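Local atomic coordinates of galectin 2 (Gallus gallus, PDB entry 2YMZ), a protein that probably binds carbohydrate, as expected of a lectin of the galectin family. Residues I84-G89 against L93-D98; A42-P47 against D62-E67; A31-L34 against D40-L43. One frame throughout, in Å; residues are numbered along the deposited sequence.

In the fold
Galectins fold as a beta sandwich, and the three contacts sample both of its sheets. Interactions 2 and 3 belong to one sheet and share strand 40-48, with centres about 7 Å apart; interaction 1 is a hairpin of the other sheet, its centre about 16 Å from that of interaction 2 and 13 Å from that of interaction 3. Along the chain, interaction 3 closes before interaction 1 opens, and interaction 2 starts on strand 40-48, where interaction 3 ends. Leu-43 and Phe-45 on one sheet pack against Val-94 on the other, joining the layers, while His-44 points to the outer face where galectins usually hold sugar.

Interaction 1 of 3, residues I84-G89 against L93-D98; sequences IVEFLG and LVKLPD
Leu-93 faces Glu-86 across an antiparallel hairpin, in a hydrogen-bonded pair closed by two backbone bonds: Leu-93 N to Glu-86 O at 2.9 Å, and Glu-86 N to Leu-93 O at 2.8 Å. On the partly exposed face of the sheet the two side chains run alongside each other, and CD2 of Leu-93 comes within 3.4 Å of Glu-86 OE1. CD2 of Leu-93 also touches CD1 of Leu-88 at 3.9 Å, on the side nearer the hairpin turn.

Val-94 lies opposite Val-85 in a non-hydrogen-bonded pair, with both side chains on the buried face. They meet loosely, Val-85 CG1 to Val-94 CG2 at 4.3 Å, and both reach Leu-43 on strand 40-48 of the facing sheet, so that this pair belongs to the core of the sandwich. The CA of Val-94 also makes a CH...O contact to Ile-84 O.

Lys-95 pairs with Ile-84 in the next hydrogen-bonded pair. Its N bonds to Ile-84 O at 2.7 Å, while the return bond from Ile-84 N to Lys-95 O is longer, 3.2 Å. Beyond CG the lysine is extended, which carries NZ diagonally back across the strands to Glu-86 OE2 at 3.3 Å.

This salt bridge is long and its hydrogen bond weak, and Lys-95 also touches Glu-101 on strand 101-105. The backbone bonds therefore probably do most of the holding, with the charged pair adding a modest electrostatic tie on a partly solvent-accessible surface.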
loop_
_atom_site.group_PDB
_atom_site.type_symbol
_atom_site.label_atom_id
_atom_site.label_comp_id
_atom_site.label_asym_id
_atom_site.label_seq_id
_atom_site.Cartn_x
_atom_site.Cartn_y
_atom_site.Cartn_z
ATOM N N ILE A 84 2.369 1.720 -14.669
ATOM C CA ILE A 84 0.982 1.217 -14.706
ATOM C C ILE A 84 1.058 -0.260 -15.107
ATOM O O ILE A 84 1.781 -0.551 -16.058
ATOM C CB ILE A 84 0.212 1.951 -15.776
ATOM C CG1 ILE A 84 0.091 3.400 -15.298
ATOM C CG2 ILE A 84 -1.199 1.308 -15.919
ATOM C CD1 ILE A 84 -0.449 4.425 -16.264
ATOM N N VAL A 85 0.422 -1.136 -14.353
ATOM C CA VAL A 85 0.405 -2.575 -14.674
ATOM C C VAL A 85 -1.033 -2.907 -15.056
ATOM O O VAL A 85 -1.968 -2.481 -14.356
ATOM C CB VAL A 85 0.748 -3.423 -13.472
ATOM C CG1 VAL A 85 0.925 -4.893 -13.947
ATOM C CG2 VAL A 85 2.091 -2.943 -12.820
ATOM N N GLU A 86 -1.196 -3.698 -16.126
ATOM C CA GLU A 86 -2.535 -4.188 -16.484
ATOM C C GLU A 86 -2.544 -5.681 -16.577
ATOM O O GLU A 86 -1.538 -6.271 -17.073
ATOM C CB GLU A 86 -2.877 -3.605 -17.790
ATOM C CG GLU A 86 -3.376 -2.215 -17.525
ATOM C CD GLU A 86 -3.280 -1.360 -18.717
ATOM O OE1 GLU A 86 -2.785 -1.873 -19.733
ATOM O OE2 GLU A 86 -3.702 -0.168 -18.606
ATOM N N PHE A 87 -3.619 -6.270 -16.032
ATOM C CA PHE A 87 -3.779 -7.703 -15.960
ATOM C C PHE A 87 -4.628 -8.041 -17.198
ATOM O O PHE A 87 -5.854 -7.747 -17.229
ATOM C CB PHE A 87 -4.470 -8.047 -14.633
ATOM C CG PHE A 87 -4.580 -9.528 -14.336
ATOM C CD1 PHE A 87 -4.426 -10.493 -15.342
ATOM C CD2 PHE A 87 -4.949 -9.931 -13.069
ATOM C CE1 PHE A 87 -4.558 -11.837 -15.073
ATOM C CE2 PHE A 87 -5.064 -11.308 -12.767
ATOM C CZ PHE A 87 -4.895 -12.241 -13.784
ATOM N N LEU A 88 -3.979 -8.511 -18.256
ATOM C CA LEU A 88 -4.694 -8.679 -19.506
ATOM C C LEU A 88 -4.854 -10.174 -19.878
ATOM O O LEU A 88 -4.325 -10.622 -20.889
ATOM C CB LEU A 88 -4.051 -7.846 -20.618
ATOM C CG LEU A 88 -4.044 -6.338 -20.385
ATOM C CD1 LEU A 88 -3.381 -5.683 -21.550
ATOM C CD2 LEU A 88 -5.433 -5.764 -20.216
ATOM N N GLY A 89 -5.519 -10.941 -19.014
ATOM C CA GLY A 89 -5.803 -12.324 -19.325
ATOM C C GLY A 89 -4.542 -13.140 -19.350
ATOM O O GLY A 89 -4.036 -13.484 -18.287
ATOM N N LEU A 93 0.831 -6.329 -18.793
ATOM C CA LEU A 93 1.436 -5.350 -19.581
ATOM C C LEU A 93 1.861 -4.256 -18.571
ATOM O O LEU A 93 1.025 -3.807 -17.781
ATOM C CB LEU A 93 0.385 -4.842 -20.560
ATOM C CG LEU A 93 0.779 -3.759 -21.546
ATOM C CD1 LEU A 93 1.467 -4.374 -22.760
ATOM C CD2 LEU A 93 -0.499 -3.051 -21.999
ATOM N N VAL A 94 3.113 -3.784 -18.646
ATOM C CA VAL A 94 3.591 -2.720 -17.767
ATOM C C VAL A 94 3.862 -1.491 -18.638
ATOM O O VAL A 94 4.755 -1.500 -19.531
ATOM C CB VAL A 94 4.843 -3.129 -16.954
ATOM C CG1 VAL A 94 5.167 -1.997 -15.931
ATOM C CG2 VAL A 94 4.606 -4.447 -16.191
ATOM N N LYS A 95 3.152 -0.397 -18.380
ATOM C CA LYS A 95 3.420 0.826 -19.176
ATOM C C LYS A 95 4.355 1.753 -18.437
ATOM O O LYS A 95 4.160 2.080 -17.246
ATOM C CB LYS A 95 2.139 1.610 -19.440
ATOM C CG LYS A 95 1.086 0.818 -20.145
ATOM C CD LYS A 95 -0.063 1.790 -20.448
ATOM C CE LYS A 95 -1.310 0.983 -20.775
ATOM N NZ LYS A 95 -2.478 1.929 -20.802
ATOM N N LEU A 96 5.401 2.160 -19.134
ATOM C CA LEU A 96 6.435 2.977 -18.488
ATOM C C LEU A 96 6.189 4.449 -18.822
ATOM O O LEU A 96 5.472 4.777 -19.787
ATOM C CB LEU A 96 7.817 2.539 -18.961
ATOM C CG LEU A 96 8.225 1.052 -18.969
ATOM C CD1 LEU A 96 9.630 0.767 -19.508
ATOM C CD2 LEU A 96 8.046 0.485 -17.578
ATOM N N PRO A 97 6.833 5.347 -18.076
ATOM C CA PRO A 97 6.617 6.821 -18.278
ATOM C C PRO A 97 6.843 7.287 -19.714
ATOM O O PRO A 97 6.043 8.095 -20.244
ATOM C CB PRO A 97 7.665 7.425 -17.373
ATOM C CG PRO A 97 7.773 6.413 -16.226
ATOM C CD PRO A 97 7.675 5.061 -16.909
ATOM N N ASP A 98 7.894 6.772 -20.360
ATOM C CA ASP A 98 8.129 7.139 -21.773
ATOM C C ASP A 98 7.125 6.545 -22.762
ATOM O O ASP A 98 7.240 6.803 -23.937
ATOM C CB ASP A 98 9.548 6.822 -22.194
ATOM C CG ASP A 98 9.870 5.335 -22.129
ATOM O OD1 ASP A 98 8.933 4.473 -22.045
ATOM O OD2 ASP A 98 11.078 5.036 -22.143
#

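Interaction 2 of 3, residues A42-P47 against D62-E67; sequences ALHFNP and DNWQQE
A chi1 of 159°, which sets CG roughly anti to the backbone N, places the imidazole of His-44 against Trp-64. In Trp-64 CG is anti to the carbonyl carbon (chi1 -71°), and the six-membered end of the indole comes up to the histidine. The side chains cross at about a right angle, and the CZ3-CH2 edge of the indole does the touching. CH2 of Trp-64 sits over one face of the imidazole, displaced toward its rim, 3.4 Å from CG of His-44 and 3.5 Å from ND1. The neighbouring CZ3 leans over the base of the side chain, 3.6 Å from His-44 CB. With planes inclined at 53° and centroids 4.5 Å apart, this is a tilted edge-to-face pair in which the edge of Trp-64 is directed at the face of His-44.

His-44 through Pro-47 read His-Phe-Asn-Pro, part of the signature of galectins, and in relatives the equivalent histidine and a tryptophan like Trp-64 line the galactose site on the outer face of the sheet. The ring pair probably forms part of that surface here. It spans strand 53-60, which lies between strands 40-48 and 63-70 and takes backbone bonds from His-44 at Asn-57.

The imidazole is also tethered to the adjacent strand 30-34: ND1 of His-44 hydrogen-bonds to OD1 of Asn-33, which limits rotation of the ring that Trp-64 overlies. On the tryptophan side, NE2 of Gln-65 reaches back to the carbonyl O of Asn-63 at 3.3 Å, arriving above the carbonyl plane, while Trp-64 also rests on Leu-59.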
loop_
_atom_site.group_PDB
_atom_site.type_symbol
_atom_site.label_atom_id
_atom_site.label_comp_id
_atom_site.label_asym_id
_atom_site.label_seq_id
_atom_site.Cartn_x
_atom_site.Cartn_y
_atom_site.Cartn_z
ATOM N N ALA A 42 3.241 -14.193 -10.147
ATOM C CA ALA A 42 2.966 -14.084 -11.563
ATOM C C ALA A 42 3.918 -13.130 -12.270
ATOM O O ALA A 42 4.290 -13.370 -13.411
ATOM C CB ALA A 42 1.516 -13.685 -11.785
ATOM N N LEU A 43 4.322 -12.058 -11.566
ATOM C CA LEU A 43 5.100 -11.004 -12.238
ATOM C C LEU A 43 6.088 -10.484 -11.194
ATOM O O LEU A 43 5.686 -9.939 -10.134
ATOM C CB LEU A 43 4.215 -9.887 -12.800
ATOM C CG LEU A 43 4.978 -8.653 -13.422
ATOM C CD1 LEU A 43 5.986 -9.082 -14.490
ATOM C CD2 LEU A 43 4.047 -7.557 -13.949
ATOM N N HIS A 44 7.383 -10.606 -11.488
ATOM C CA HIS A 44 8.383 -9.883 -10.722
ATOM C C HIS A 44 8.997 -8.927 -11.736
ATOM O O HIS A 44 9.577 -9.384 -12.736
ATOM C CB HIS A 44 9.402 -10.939 -10.195
ATOM C CG HIS A 44 10.784 -10.435 -9.786
ATOM N ND1 HIS A 44 11.049 -9.883 -8.554
ATOM C CD2 HIS A 44 11.991 -10.514 -10.432
ATOM C CE1 HIS A 44 12.354 -9.613 -8.460
ATOM N NE2 HIS A 44 12.946 -10.044 -9.569
ATOM N N PHE A 45 8.754 -7.637 -11.574
ATOM C CA PHE A 45 9.158 -6.595 -12.528
ATOM C C PHE A 45 10.285 -5.894 -11.810
ATOM O O PHE A 45 10.090 -5.242 -10.758
ATOM C CB PHE A 45 7.964 -5.622 -12.660
ATOM C CG PHE A 45 8.265 -4.392 -13.465
ATOM C CD1 PHE A 45 8.225 -4.452 -14.843
ATOM C CD2 PHE A 45 8.556 -3.180 -12.799
ATOM C CE1 PHE A 45 8.518 -3.307 -15.600
ATOM C CE2 PHE A 45 8.819 -2.022 -13.549
ATOM C CZ PHE A 45 8.838 -2.126 -14.927
ATOM N N ASN A 46 11.505 -6.000 -12.374
ATOM C CA ASN A 46 12.633 -5.594 -11.586
ATOM C C ASN A 46 13.639 -4.766 -12.443
ATOM O O ASN A 46 14.492 -5.327 -13.155
ATOM C CB ASN A 46 13.343 -6.921 -11.187
ATOM C CG ASN A 46 14.698 -6.720 -10.457
ATOM O OD1 ASN A 46 15.530 -7.645 -10.545
ATOM N ND2 ASN A 46 14.883 -5.693 -9.676
ATOM N N PRO A 47 13.465 -3.436 -12.456
ATOM C CA PRO A 47 14.463 -2.618 -13.142
ATOM C C PRO A 47 15.793 -2.669 -12.406
ATOM O O PRO A 47 15.843 -2.522 -11.201
ATOM C CB PRO A 47 13.889 -1.211 -12.968
ATOM C CG PRO A 47 12.369 -1.370 -12.907
ATOM C CD PRO A 47 12.263 -2.669 -12.062
ATOM N N ASP A 62 8.801 -20.610 -4.651
ATOM C CA ASP A 62 10.131 -20.050 -4.378
ATOM C C ASP A 62 11.245 -20.507 -5.364
ATOM O O ASP A 62 12.415 -20.287 -5.074
ATOM C CB ASP A 62 10.558 -20.278 -2.902
ATOM C CG ASP A 62 10.135 -19.139 -1.964
ATOM O OD1 ASP A 62 10.037 -17.974 -2.405
ATOM O OD2 ASP A 62 9.914 -19.406 -0.751
ATOM N N ASN A 63 10.864 -21.129 -6.491
ATOM C CA ASN A 63 11.746 -21.370 -7.677
ATOM C C ASN A 63 11.593 -20.319 -8.777
ATOM O O ASN A 63 10.539 -20.242 -9.420
ATOM C CB ASN A 63 11.439 -22.702 -8.345
ATOM C CG ASN A 63 11.748 -23.868 -7.444
ATOM O OD1 ASN A 63 12.635 -23.763 -6.590
ATOM N ND2 ASN A 63 10.994 -24.965 -7.582
ATOM N N TRP A 64 12.661 -19.552 -9.036
ATOM C CA TRP A 64 12.642 -18.616 -10.169
ATOM C C TRP A 64 12.624 -19.328 -11.513
ATOM O O TRP A 64 13.364 -20.324 -11.744
ATOM C CB TRP A 64 13.868 -17.706 -10.022
ATOM C CG TRP A 64 13.708 -16.778 -8.908
ATOM C CD1 TRP A 64 14.365 -16.791 -7.748
ATOM C CD2 TRP A 64 12.806 -15.621 -8.860
ATOM N NE1 TRP A 64 13.952 -15.726 -6.949
ATOM C CE2 TRP A 64 12.984 -15.011 -7.616
ATOM C CE3 TRP A 64 11.879 -15.079 -9.761
ATOM C CZ2 TRP A 64 12.243 -13.875 -7.199
ATOM C CZ3 TRP A 64 11.099 -13.939 -9.325
ATOM C CH2 TRP A 64 11.318 -13.361 -8.084
ATOM N N GLN A 65 11.814 -18.831 -12.442
ATOM C CA GLN A 65 11.678 -19.393 -13.774
ATOM C C GLN A 65 12.626 -18.703 -14.727
ATOM O O GLN A 65 13.613 -18.136 -14.277
ATOM C CB GLN A 65 10.205 -19.299 -14.255
ATOM C CG GLN A 65 9.297 -19.847 -13.179
ATOM C CD GLN A 65 9.297 -21.331 -13.197
ATOM O OE1 GLN A 65 8.796 -21.949 -14.156
ATOM N NE2 GLN A 65 9.833 -21.932 -12.137
ATOM N N GLN A 66 12.342 -18.793 -15.987
ATOM C CA GLN A 66 13.162 -18.157 -17.035
ATOM C C GLN A 66 12.822 -16.666 -17.183
ATOM O O GLN A 66 11.652 -16.325 -17.454
ATOM C CB GLN A 66 12.986 -18.882 -18.329
ATOM C CG GLN A 66 13.655 -18.218 -19.505
ATOM C CD GLN A 66 13.708 -19.180 -20.660
ATOM O OE1 GLN A 66 13.763 -20.413 -20.459
ATOM N NE2 GLN A 66 13.647 -18.644 -21.879
ATOM N N GLU A 67 13.830 -15.783 -17.034
ATOM C CA GLU A 67 13.573 -14.330 -17.077
ATOM C C GLU A 67 13.486 -13.758 -18.491
ATOM O O GLU A 67 14.010 -14.352 -19.489
ATOM C CB GLU A 67 14.608 -13.594 -16.157
ATOM C CG GLU A 67 15.886 -13.130 -16.933
ATOM C CD GLU A 67 16.771 -14.212 -17.417
ATOM O OE1 GLU A 67 16.541 -15.451 -17.155
ATOM O OE2 GLU A 67 17.777 -13.822 -18.057
#

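Interaction 3 of 3, residues A31-L34 against D40-L43; sequences AINL and DLAL
Asn-33 and Leu-41 meet on the side of the sheet that carries His-44, their side chains crossing at a slant. The leucine brings its CD1 methyl against the amide end of the asparagine, 3.6 Å from OD1 and 3.7 Å from CG of Asn-33, and its CD2 lies 3.9 Å from CB of Asn-33. Both place CG anti to the carbonyl carbon (chi1 -69° for Asn-33), a setting that lays the amide against the leucine methyls. The contact is apolar in character on the leucine side; the amide itself is used elsewhere, OD1 by His-44 and ND2 by Asn-117 on the adjacent strand 112-120.

Leu-34 and Leu-43 are oriented toward the other side, into the sandwich interior. They form an antiparallel hydrogen-bonded pair, and their tips approach only loosely, Leu-34 CD1 to Leu-43 CD2 at 4.4 Å. Both are buried: Leu-43 rests on Phe-92 of strand 91-95, and Leu-34 on Met-17 of strand 16-23.

At the Leu-34 and Leu-43 pair the hairpin of strands 30-34 and 40-48 carries a classic beta bulge. Ala-42 and Leu-43 both face Leu-34, whose carbonyl O accepts Leu-43 N at 3.1 Å and, by a weak, bent bond, Ala-42 N at 2.7 Å. The return bond runs from Leu-34 N to Leu-43 O at 2.9 Å. Ala-42, with helix-like backbone angles, turns the chain at a corner, and its CB lies 3.7 Å from Leu-34 O, in touch also with Ile-113 and Phe-92. Ahead of that corner, Leu-41 bonds through its backbone to Leu-59 on strand 53-60.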
loop_
_atom_site.group_PDB
_atom_site.type_symbol
_atom_site.label_atom_id
_atom_site.label_comp_id
_atom_site.label_asym_id
_atom_site.label_seq_id
_atom_site.Cartn_x
_atom_site.Cartn_y
_atom_site.Cartn_z
ATOM N N ALA A 31 11.796 -3.722 -7.114
ATOM C CA ALA A 31 10.988 -4.736 -7.770
ATOM C C ALA A 31 9.516 -4.558 -7.314
ATOM O O ALA A 31 9.246 -4.178 -6.185
ATOM C CB ALA A 31 11.444 -6.134 -7.394
ATOM N N ILE A 32 8.650 -4.825 -8.239
ATOM C CA ILE A 32 7.184 -4.811 -7.967
ATOM C C ILE A 32 6.872 -6.305 -8.230
ATOM O O ILE A 32 7.105 -6.855 -9.356
ATOM C CB ILE A 32 6.480 -3.949 -9.015
ATOM C CG1 ILE A 32 6.783 -2.472 -8.755
ATOM C CG2 ILE A 32 4.957 -4.140 -8.955
ATOM C CD1 ILE A 32 6.407 -1.528 -9.886
ATOM N N ASN A 33 6.331 -6.970 -7.190
ATOM C CA ASN A 33 6.040 -8.425 -7.241
ATOM C C ASN A 33 4.506 -8.661 -7.041
ATOM O O ASN A 33 3.972 -8.210 -6.078
ATOM C CB ASN A 33 6.761 -9.081 -6.116
ATOM C CG ASN A 33 8.302 -9.045 -6.343
ATOM O OD1 ASN A 33 8.720 -9.354 -7.419
ATOM N ND2 ASN A 33 9.064 -8.699 -5.368
ATOM N N LEU A 34 3.910 -9.385 -7.953
ATOM C CA LEU A 34 2.436 -9.591 -7.970
ATOM C C LEU A 34 2.223 -11.105 -8.037
ATOM O O LEU A 34 2.821 -11.803 -8.858
ATOM C CB LEU A 34 1.833 -8.930 -9.159
ATOM C CG LEU A 34 1.771 -7.399 -8.924
ATOM C CD1 LEU A 34 1.731 -6.701 -10.282
ATOM C CD2 LEU A 34 0.540 -7.037 -8.032
ATOM N N ASP A 40 5.087 -17.276 -4.528
ATOM C CA ASP A 40 4.410 -17.607 -5.753
ATOM C C ASP A 40 4.028 -16.302 -6.478
ATOM O O ASP A 40 3.060 -15.634 -6.114
ATOM C CB ASP A 40 3.156 -18.447 -5.483
ATOM C CG ASP A 40 3.510 -19.879 -5.143
ATOM O OD1 ASP A 40 3.920 -20.594 -6.079
ATOM O OD2 ASP A 40 3.507 -20.228 -3.942
ATOM N N LEU A 41 4.790 -15.919 -7.500
ATOM C CA LEU A 41 4.586 -14.642 -8.194
ATOM C C LEU A 41 4.320 -14.811 -9.669
ATOM O O LEU A 41 5.037 -15.555 -10.359
ATOM C CB LEU A 41 5.891 -13.771 -8.064
ATOM C CG LEU A 41 6.320 -13.458 -6.604
ATOM C CD1 LEU A 41 7.659 -12.684 -6.577
ATOM C CD2 LEU A 41 5.226 -12.607 -5.907
ATOM N N ALA A 42 3.241 -14.193 -10.147
ATOM C CA ALA A 42 2.966 -14.084 -11.563
ATOM C C ALA A 42 3.918 -13.130 -12.270
ATOM O O ALA A 42 4.290 -13.370 -13.411
ATOM C CB ALA A 42 1.516 -13.685 -11.785
ATOM N N LEU A 43 4.322 -12.058 -11.566
ATOM C CA LEU A 43 5.100 -11.004 -12.238
ATOM C C LEU A 43 6.088 -10.484 -11.194
ATOM O O LEU A 43 5.686 -9.939 -10.134
ATOM C CB LEU A 43 4.215 -9.887 -12.800
ATOM C CG LEU A 43 4.978 -8.653 -13.422
ATOM C CD1 LEU A 43 5.986 -9.082 -14.490
ATOM C CD2 LEU A 43 4.047 -7.557 -13.949
#